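PDB 4KQ9: ribose ABC transporter, substrate binding protein from Conexibacter woesei, which probably binds a sugar, perhaps ribose, outside the cell membrane for delivery to an ABC importer. Local coordinates for residues S4-V10 with M258-E263; P90-A95 with Q104-G109; G130-A134 with G160-V164. The protein carries 1 engineered substitution. One frame throughout, in Å; residues are numbered along the deposited sequence.

Overall arrangement
Contacts 1 and 2 sit in the same lobe of a two-lobed, type I periplasmic binding protein and both involve its six-stranded parallel sheet. Contact 2 is buried and joins two neighbouring inner strands by backbone hydrogen bonds; contact 1 is partly buried and packs the lead-in to another strand of that sheet against helix 247-264 by apolar side chains and a single bridging water. The two touch where Met-258 meets Pro-90 and Ile-92, and where Tyr-261 meets Leu-105. Contact 3 lies in the other lobe, its centre 37 Å from that of contact 2. It too pairs parallel strands, but at a sheet edge, with two direct backbone bonds and a water bridge.

Contact 1. Residues S4-V10 with M258-E263; sequences SAAGKKV and MADYLE
The branch of Leu-262 ending in CD1 lies against the aliphatic root of Lys-8, 3.5 Å from its CB, the two side chains running past each other in opposite directions. In this type I periplasmic binding protein the meeting joins the chain's N-terminal arm, just as it enters strand 9-15, to a late turn of helix 247-264. Lys-8 turns its CG away from its own carbonyl carbon (chi1 -58°), which lays CG beside the leucine methyl along with CB; the bend at chi2 then sends the rest of the chain onward. The same methyl reaches Val-10, whose CG2 is 4.0 Å from it and also from CG of Met-258, a selenomethionine. Ile-68 of strand 66-69 touches both Val-10 and Met-258, so this end merges with packing on the sheet. Farther out along the arm, Ala-5 puts its methyl against the helix: CB sits 3.7 Å from Ala-259 CB. No direct hydrogen bond crosses; a water donates to Leu-262 O at 2.8 Å and makes a weak bond to Ser-4 N.

A type II beta turn from Ala-5 to Lys-8 brings both residues to the helix, with Gly-7 at a positive phi and the turn closed by Lys-8 N on Ala-5 O at 3.0 Å. On the helix side, Arg-36 forms salt bridges with Asp-260 and with Glu-263, whose CB passes close to Ala-5 N. Ahead of the turn, Ser-4 folds back in an ST turn: its OG accepts from Ala-6 N at 3.0 Å through a bent bond of 141°.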
loop_
_atom_site.group_PDB
_atom_site.type_symbol
_atom_site.label_atom_id
_atom_site.label_comp_id
_atom_site.label_asym_id
_atom_site.label_seq_id
_atom_site.Cartn_x
_atom_site.Cartn_y
_atom_site.Cartn_z
ATOM N N SER A 4 9.876 -4.240 30.336
ATOM C CA SER A 4 9.769 -2.905 29.732
ATOM C C SER A 4 10.477 -2.838 28.391
ATOM O O SER A 4 11.522 -3.480 28.188
ATOM C CB SER A 4 10.405 -1.872 30.673
ATOM O OG SER A 4 10.576 -0.627 30.030
ATOM N N ALA A 5 9.910 -2.051 27.476
ATOM C CA ALA A 5 10.508 -1.815 26.186
ATOM C C ALA A 5 11.483 -0.598 26.225
ATOM O O ALA A 5 12.311 -0.456 25.327
ATOM C CB ALA A 5 9.396 -1.601 25.158
ATOM N N ALA A 6 11.387 0.246 27.280
ATOM C CA ALA A 6 12.238 1.478 27.443
ATOM C C ALA A 6 13.697 1.163 27.259
ATOM O O ALA A 6 14.177 0.255 27.880
ATOM C CB ALA A 6 12.041 2.094 28.819
ATOM N N GLY A 7 14.399 1.869 26.379
ATOM C CA GLY A 7 15.825 1.604 26.133
ATOM C C GLY A 7 16.174 0.596 25.063
ATOM O O GLY A 7 17.235 0.696 24.408
ATOM N N LYS A 8 15.271 -0.357 24.809
ATOM C CA LYS A 8 15.509 -1.367 23.766
ATOM C C LYS A 8 15.859 -0.707 22.446
ATOM O O LYS A 8 15.252 0.315 22.087
ATOM C CB LYS A 8 14.253 -2.237 23.549
ATOM C CG LYS A 8 13.757 -2.974 24.756
ATOM C CD LYS A 8 14.658 -4.120 25.133
ATOM C CE LYS A 8 14.141 -4.699 26.440
ATOM N NZ LYS A 8 15.150 -5.659 26.922
ATOM N N LYS A 9 16.849 -1.280 21.751
ATOM C CA LYS A 9 17.358 -0.789 20.503
ATOM C C LYS A 9 16.590 -1.492 19.369
ATOM O O LYS A 9 16.579 -2.722 19.247
ATOM C CB LYS A 9 18.841 -1.105 20.349
ATOM N N VAL A 10 15.916 -0.698 18.554
ATOM C CA VAL A 10 15.218 -1.208 17.396
ATOM C C VAL A 10 15.603 -0.394 16.206
ATOM O O VAL A 10 15.705 0.837 16.305
ATOM C CB VAL A 10 13.727 -1.065 17.614
ATOM C CG1 VAL A 10 12.944 -1.368 16.318
ATOM C CG2 VAL A 10 13.308 -1.946 18.771
HETATM N N MSE A 258 6.215 -4.315 18.140
HETATM C CA MSE A 258 7.535 -4.602 18.619
HETATM C C MSE A 258 7.701 -4.233 20.059
HETATM O O MSE A 258 8.222 -5.051 20.827
HETATM C CB MSE A 258 8.582 -3.872 17.794
HETATM C CG MSE A 258 10.014 -4.110 18.254
HETATM SE SE MSE A 258 10.537 -5.977 17.821
HETATM C CE MSE A 258 10.852 -5.746 15.938
ATOM N N ALA A 259 7.282 -3.046 20.481
ATOM C CA ALA A 259 7.470 -2.685 21.908
ATOM C C ALA A 259 6.663 -3.585 22.876
ATOM O O ALA A 259 7.185 -3.995 23.931
ATOM C CB ALA A 259 7.200 -1.223 22.153
ATOM N N ASP A 260 5.458 -3.998 22.495
ATOM C CA ASP A 260 4.702 -4.884 23.343
ATOM C C ASP A 260 5.406 -6.247 23.439
ATOM O O ASP A 260 5.413 -6.866 24.522
ATOM C CB ASP A 260 3.267 -5.131 22.868
ATOM C CG ASP A 260 2.336 -3.928 23.041
ATOM O OD1 ASP A 260 2.651 -2.970 23.786
ATOM O OD2 ASP A 260 1.245 -3.947 22.412
ATOM N N TYR A 261 5.907 -6.764 22.320
ATOM C CA TYR A 261 6.654 -8.022 22.362
ATOM C C TYR A 261 7.927 -7.909 23.247
ATOM O O TYR A 261 8.203 -8.823 24.075
ATOM C CB TYR A 261 7.055 -8.468 20.989
ATOM C CG TYR A 261 7.891 -9.704 20.935
ATOM C CD1 TYR A 261 7.340 -10.900 21.252
ATOM C CD2 TYR A 261 9.239 -9.685 20.503
ATOM C CE1 TYR A 261 8.063 -12.059 21.214
ATOM C CE2 TYR A 261 9.996 -10.857 20.484
ATOM C CZ TYR A 261 9.367 -12.046 20.831
ATOM O OH TYR A 261 9.977 -13.282 20.762
ATOM N N LEU A 262 8.698 -6.845 23.074
ATOM C CA LEU A 262 9.907 -6.656 23.919
ATOM C C LEU A 262 9.561 -6.503 25.416
ATOM O O LEU A 262 10.331 -6.908 26.283
ATOM C CB LEU A 262 10.735 -5.518 23.441
ATOM C CG LEU A 262 11.375 -5.650 22.063
ATOM C CD1 LEU A 262 12.089 -4.338 21.740
ATOM C CD2 LEU A 262 12.317 -6.827 21.889
ATOM N N GLU A 263 8.367 -6.031 25.716
ATOM C CA GLU A 263 7.951 -5.808 27.081
ATOM C C GLU A 263 7.398 -7.068 27.771
ATOM O O GLU A 263 7.625 -7.268 28.955
ATOM C CB GLU A 263 6.898 -4.715 27.022
ATOM C CG GLU A 263 6.196 -4.395 28.299
ATOM C CD GLU A 263 5.288 -3.183 28.117
ATOM O OE1 GLU A 263 5.755 -2.112 27.602
ATOM O OE2 GLU A 263 4.109 -3.327 28.471
HETATM O O HOH W 1 11.435 -6.850 28.810
#

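Contact 2. Residues P90-A95 with Q104-G109; sequences PVILLA and QLSFVG
Leu-93 O is gripped twice: Val-108 N donates to it at 2.8 Å in a nearly straight bond (168°), tilted 22° from the carbonyl plane, and Phe-107 CA, 3.4 Å from the same oxygen, turns its C-H toward it. Ser-106 O and Val-108 O, which take the N-H groups of Leu-93 and Ala-95, continue the ladder. At its start Leu-105 N, rather than Ser-106 N, bonds to Val-91 O; Ser-106 N is buried without a partner. These are adjacent parallel strands, 91-94 and 106-109, inside the six-stranded sheet of a Rossmann-like lobe, linked without a helix.

Ile-92, Leu-94 and Val-108 share one face, where helix 247-264 packs on Ile-92 and Leu-94. Val-108 sends one methyl to each neighbour: CG2 to Ile-92 CG2 (3.9 Å), CG1 to Leu-94 CD1 (3.8 Å). On the other face Gln-104, with CG wedged between its backbone N and carbonyl carbon (chi1 74°), crosses Leu-93 at about a right angle, CG 3.8 Å from Leu-93 CD1; its NE2 is hydrogen-bonded to a glycerol, probably from the crystallisation liquor. Phe-107 presents its ring edge to residues 93-95, CD1 lying 3.9 Å from Leu-93 CB and CE1 near Ala-95 C, and Arg-271 makes a cation-pi contact with the ring. Replacing it with an alanine would probably open a gap beside Leu-93 and leave Arg-271 without that partner.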
loop_
_atom_site.group_PDB
_atom_site.type_symbol
_atom_site.label_atom_id
_atom_site.label_comp_id
_atom_site.label_asym_id
_atom_site.label_seq_id
_atom_site.Cartn_x
_atom_site.Cartn_y
_atom_site.Cartn_z
ATOM N N PRO A 90 14.303 -10.546 16.603
ATOM C CA PRO A 90 12.881 -10.585 16.195
ATOM C C PRO A 90 12.711 -9.603 15.019
ATOM O O PRO A 90 13.193 -8.467 15.126
ATOM C CB PRO A 90 12.144 -10.015 17.379
ATOM C CG PRO A 90 13.170 -9.730 18.442
ATOM C CD PRO A 90 14.530 -9.849 17.860
ATOM N N VAL A 91 12.069 -10.049 13.938
ATOM C CA VAL A 91 11.895 -9.234 12.738
ATOM C C VAL A 91 10.416 -8.998 12.435
ATOM O O VAL A 91 9.648 -9.930 12.426
ATOM C CB VAL A 91 12.465 -9.951 11.537
ATOM C CG1 VAL A 91 12.204 -9.194 10.249
ATOM C CG2 VAL A 91 13.962 -10.184 11.735
ATOM N N ILE A 92 10.043 -7.773 12.099
ATOM C CA ILE A 92 8.686 -7.496 11.661
ATOM C C ILE A 92 8.834 -6.990 10.226
ATOM O O ILE A 92 9.591 -6.070 9.991
ATOM C CB ILE A 92 7.972 -6.441 12.535
ATOM C CG1 ILE A 92 7.709 -7.013 13.946
ATOM C CG2 ILE A 92 6.642 -6.008 11.876
ATOM C CD1 ILE A 92 7.135 -5.969 14.901
ATOM N N LEU A 93 8.089 -7.568 9.312
ATOM C CA LEU A 93 7.967 -7.029 7.999
ATOM C C LEU A 93 6.886 -5.948 7.989
ATOM O O LEU A 93 5.835 -6.077 8.651
ATOM C CB LEU A 93 7.609 -8.122 6.993
ATOM C CG LEU A 93 8.645 -9.220 7.022
ATOM C CD1 LEU A 93 8.075 -10.419 6.308
ATOM C CD2 LEU A 93 9.954 -8.675 6.445
ATOM N N LEU A 94 7.114 -4.906 7.197
ATOM C CA LEU A 94 6.266 -3.715 7.287
ATOM C C LEU A 94 5.927 -3.211 5.888
ATOM O O LEU A 94 6.833 -2.973 5.092
ATOM C CB LEU A 94 6.973 -2.654 8.140
ATOM C CG LEU A 94 6.200 -1.366 8.335
ATOM C CD1 LEU A 94 4.815 -1.566 8.866
ATOM C CD2 LEU A 94 6.890 -0.363 9.223
ATOM N N ALA A 95 4.629 -3.077 5.620
ATOM C CA ALA A 95 3.970 -2.645 4.340
ATOM C C ALA A 95 3.986 -3.659 3.186
ATOM O O ALA A 95 2.998 -3.810 2.426
ATOM C CB ALA A 95 4.471 -1.289 3.882
ATOM N N GLN A 104 9.686 -14.645 10.617
ATOM C CA GLN A 104 9.382 -13.324 11.152
ATOM C C GLN A 104 8.365 -13.415 12.268
ATOM O O GLN A 104 7.448 -14.283 12.273
ATOM C CB GLN A 104 8.950 -12.360 10.045
ATOM C CG GLN A 104 7.561 -12.548 9.456
ATOM C CD GLN A 104 7.531 -13.643 8.419
ATOM O OE1 GLN A 104 8.584 -14.163 8.046
ATOM N NE2 GLN A 104 6.332 -13.993 7.929
ATOM N N LEU A 105 8.507 -12.506 13.191
ATOM C CA LEU A 105 7.522 -12.269 14.245
ATOM C C LEU A 105 6.145 -11.873 13.724
ATOM O O LEU A 105 5.123 -12.391 14.217
ATOM C CB LEU A 105 8.069 -11.175 15.175
ATOM C CG LEU A 105 7.363 -10.923 16.492
ATOM C CD1 LEU A 105 7.684 -12.055 17.454
ATOM C CD2 LEU A 105 7.752 -9.545 17.057
ATOM N N SER A 106 6.100 -10.947 12.753
ATOM C CA SER A 106 4.869 -10.573 12.111
ATOM C C SER A 106 5.118 -9.839 10.773
ATOM O O SER A 106 6.240 -9.394 10.473
ATOM C CB SER A 106 4.047 -9.673 13.055
ATOM O OG SER A 106 2.735 -9.509 12.575
ATOM N N PHE A 107 4.037 -9.724 10.002
ATOM C CA PHE A 107 3.930 -8.924 8.790
ATOM C C PHE A 107 2.770 -7.959 9.000
ATOM O O PHE A 107 1.641 -8.347 9.130
ATOM C CB PHE A 107 3.736 -9.824 7.599
ATOM C CG PHE A 107 3.437 -9.101 6.318
ATOM C CD1 PHE A 107 3.819 -7.789 6.101
ATOM C CD2 PHE A 107 2.785 -9.770 5.313
ATOM C CE1 PHE A 107 3.478 -7.129 4.923
ATOM C CE2 PHE A 107 2.469 -9.137 4.125
ATOM C CZ PHE A 107 2.825 -7.816 3.910
ATOM N N VAL A 108 3.109 -6.699 9.179
ATOM C CA VAL A 108 2.196 -5.606 9.437
ATOM C C VAL A 108 2.040 -4.878 8.098
ATOM O O VAL A 108 3.040 -4.404 7.513
ATOM C CB VAL A 108 2.766 -4.645 10.504
ATOM C CG1 VAL A 108 1.971 -3.371 10.638
ATOM C CG2 VAL A 108 2.797 -5.302 11.858
ATOM N N GLY A 109 0.799 -4.758 7.624
ATOM C CA GLY A 109 0.580 -4.021 6.399
ATOM C C GLY A 109 -0.800 -4.301 5.804
ATOM O O GLY A 109 -1.611 -5.055 6.351
HETATM O O HOH W 2 11.469 -12.798 14.153
#

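Contact 3. Residues G130-A134 with G160-V164; sequences GGTVA and GIEIV
Val-133 turns both its backbone N and its O to the neighbouring strand, where Glu-162 and Val-164 bond to them. Its O accepts from Val-164 N at 2.8 Å, with the donor close to the carbonyl's own direction, and also receives the CA-H of Ile-163; its N donates to Glu-162 O in a longer bond of 3.1 Å. The side chains pack closely as well. With chi1 at 65°, Val-133 tucks CG1 between its own N and carbonyl carbon, and from there it lies 3.7 Å from Ile-163 CG1, the two side chains pointing the same way, and 3.8 Å from Ile-161 CG2. Phe-156 touches all three of these residues.

That phenylalanine belongs to helix 143-159, the middle of a beta-alpha-beta crossover that carries the chain from strand 132-136 to strand 162-167, the outermost strand of a four-stranded parallel sheet. The helix ends in a Schellman motif at Gly-160, whose positive phi turns the chain into the second strand.

The face bearing Thr-132 and Glu-162 gives way to solvent. Thr-132 CG2 still packs closely on Val-164 CG1, at about a right angle, with Glu-162 OE1 3.8 Å from the same Thr-132 methyl, a van der Waals contact, but the extended glutamate is exposed. At the start of the two strands the backbones part: Gly-131 O and Glu-162 N are joined through a water, which donates to the first at 2.7 Å and accepts from the second at 3.0 Å. Another water donates to Glu-162 OE1 at 2.9 Å and only weakly to Gly-130 O.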
loop_
_atom_site.group_PDB
_atom_site.type_symbol
_atom_site.label_atom_id
_atom_site.label_comp_id
_atom_site.label_asym_id
_atom_site.label_seq_id
_atom_site.Cartn_x
_atom_site.Cartn_y
_atom_site.Cartn_z
ATOM N N GLY A 130 -26.532 -2.020 -17.757
ATOM C CA GLY A 130 -25.626 -2.789 -18.638
ATOM C C GLY A 130 -24.146 -2.382 -18.546
ATOM O O GLY A 130 -23.354 -2.721 -19.414
ATOM N N GLY A 131 -23.768 -1.647 -17.497
ATOM C CA GLY A 131 -22.444 -0.988 -17.441
ATOM C C GLY A 131 -21.313 -1.986 -17.312
ATOM O O GLY A 131 -21.484 -3.071 -16.800
ATOM N N THR A 132 -20.152 -1.621 -17.828
ATOM C CA THR A 132 -19.049 -2.576 -17.939
ATOM C C THR A 132 -17.812 -1.888 -17.318
ATOM O O THR A 132 -17.814 -0.691 -17.115
ATOM C CB THR A 132 -18.644 -2.818 -19.393
ATOM O OG1 THR A 132 -18.429 -1.558 -20.007
ATOM C CG2 THR A 132 -19.685 -3.624 -20.240
ATOM N N VAL A 133 -16.753 -2.645 -17.110
ATOM C CA VAL A 133 -15.529 -2.136 -16.444
ATOM C C VAL A 133 -14.296 -2.648 -17.195
ATOM O O VAL A 133 -14.323 -3.735 -17.790
ATOM C CB VAL A 133 -15.483 -2.572 -14.983
ATOM C CG1 VAL A 133 -15.360 -4.083 -14.879
ATOM C CG2 VAL A 133 -14.269 -1.965 -14.252
ATOM N N ALA A 134 -13.210 -1.880 -17.155
ATOM C CA ALA A 134 -11.924 -2.322 -17.567
ATOM C C ALA A 134 -10.941 -2.154 -16.424
ATOM O O ALA A 134 -11.126 -1.325 -15.506
ATOM C CB ALA A 134 -11.435 -1.524 -18.764
ATOM N N GLY A 160 -22.326 -9.236 -11.255
ATOM C CA GLY A 160 -22.764 -9.320 -12.630
ATOM C C GLY A 160 -22.196 -8.296 -13.620
ATOM O O GLY A 160 -22.802 -8.020 -14.640
ATOM N N ILE A 161 -20.999 -7.790 -13.329
ATOM C CA ILE A 161 -20.369 -6.712 -14.071
ATOM C C ILE A 161 -19.349 -7.319 -15.011
ATOM O O ILE A 161 -18.405 -7.973 -14.589
ATOM C CB ILE A 161 -19.725 -5.713 -13.080
ATOM C CG1 ILE A 161 -20.868 -5.064 -12.280
ATOM C CG2 ILE A 161 -18.972 -4.605 -13.825
ATOM C CD1 ILE A 161 -20.452 -4.480 -10.980
ATOM N N GLU A 162 -19.561 -7.090 -16.308
ATOM C CA GLU A 162 -18.709 -7.616 -17.335
ATOM C C GLU A 162 -17.413 -6.813 -17.418
ATOM O O GLU A 162 -17.453 -5.596 -17.521
ATOM C CB GLU A 162 -19.399 -7.464 -18.689
ATOM C CG GLU A 162 -18.543 -7.957 -19.825
ATOM C CD GLU A 162 -19.206 -7.863 -21.212
ATOM O OE1 GLU A 162 -20.266 -7.211 -21.408
ATOM O OE2 GLU A 162 -18.598 -8.414 -22.118
ATOM N N ILE A 163 -16.295 -7.513 -17.440
ATOM C CA ILE A 163 -14.974 -6.862 -17.550
ATOM C C ILE A 163 -14.568 -6.973 -18.974
ATOM O O ILE A 163 -14.379 -8.078 -19.442
ATOM C CB ILE A 163 -13.936 -7.619 -16.732
ATOM C CG1 ILE A 163 -14.394 -7.606 -15.306
ATOM C CG2 ILE A 163 -12.538 -7.045 -16.953
ATOM C CD1 ILE A 163 -13.594 -8.572 -14.460
ATOM N N VAL A 164 -14.434 -5.850 -19.665
ATOM C CA VAL A 164 -14.229 -5.851 -21.115
ATOM C C VAL A 164 -12.796 -5.808 -21.540
ATOM O O VAL A 164 -12.508 -6.129 -22.669
ATOM C CB VAL A 164 -14.966 -4.714 -21.836
ATOM C CG1 VAL A 164 -16.462 -4.991 -21.810
ATOM C CG2 VAL A 164 -14.691 -3.357 -21.222
HETATM O O HOH W 3 -22.539 -5.877 -20.305
HETATM O O HOH W 4 -21.980 -5.630 -17.344
#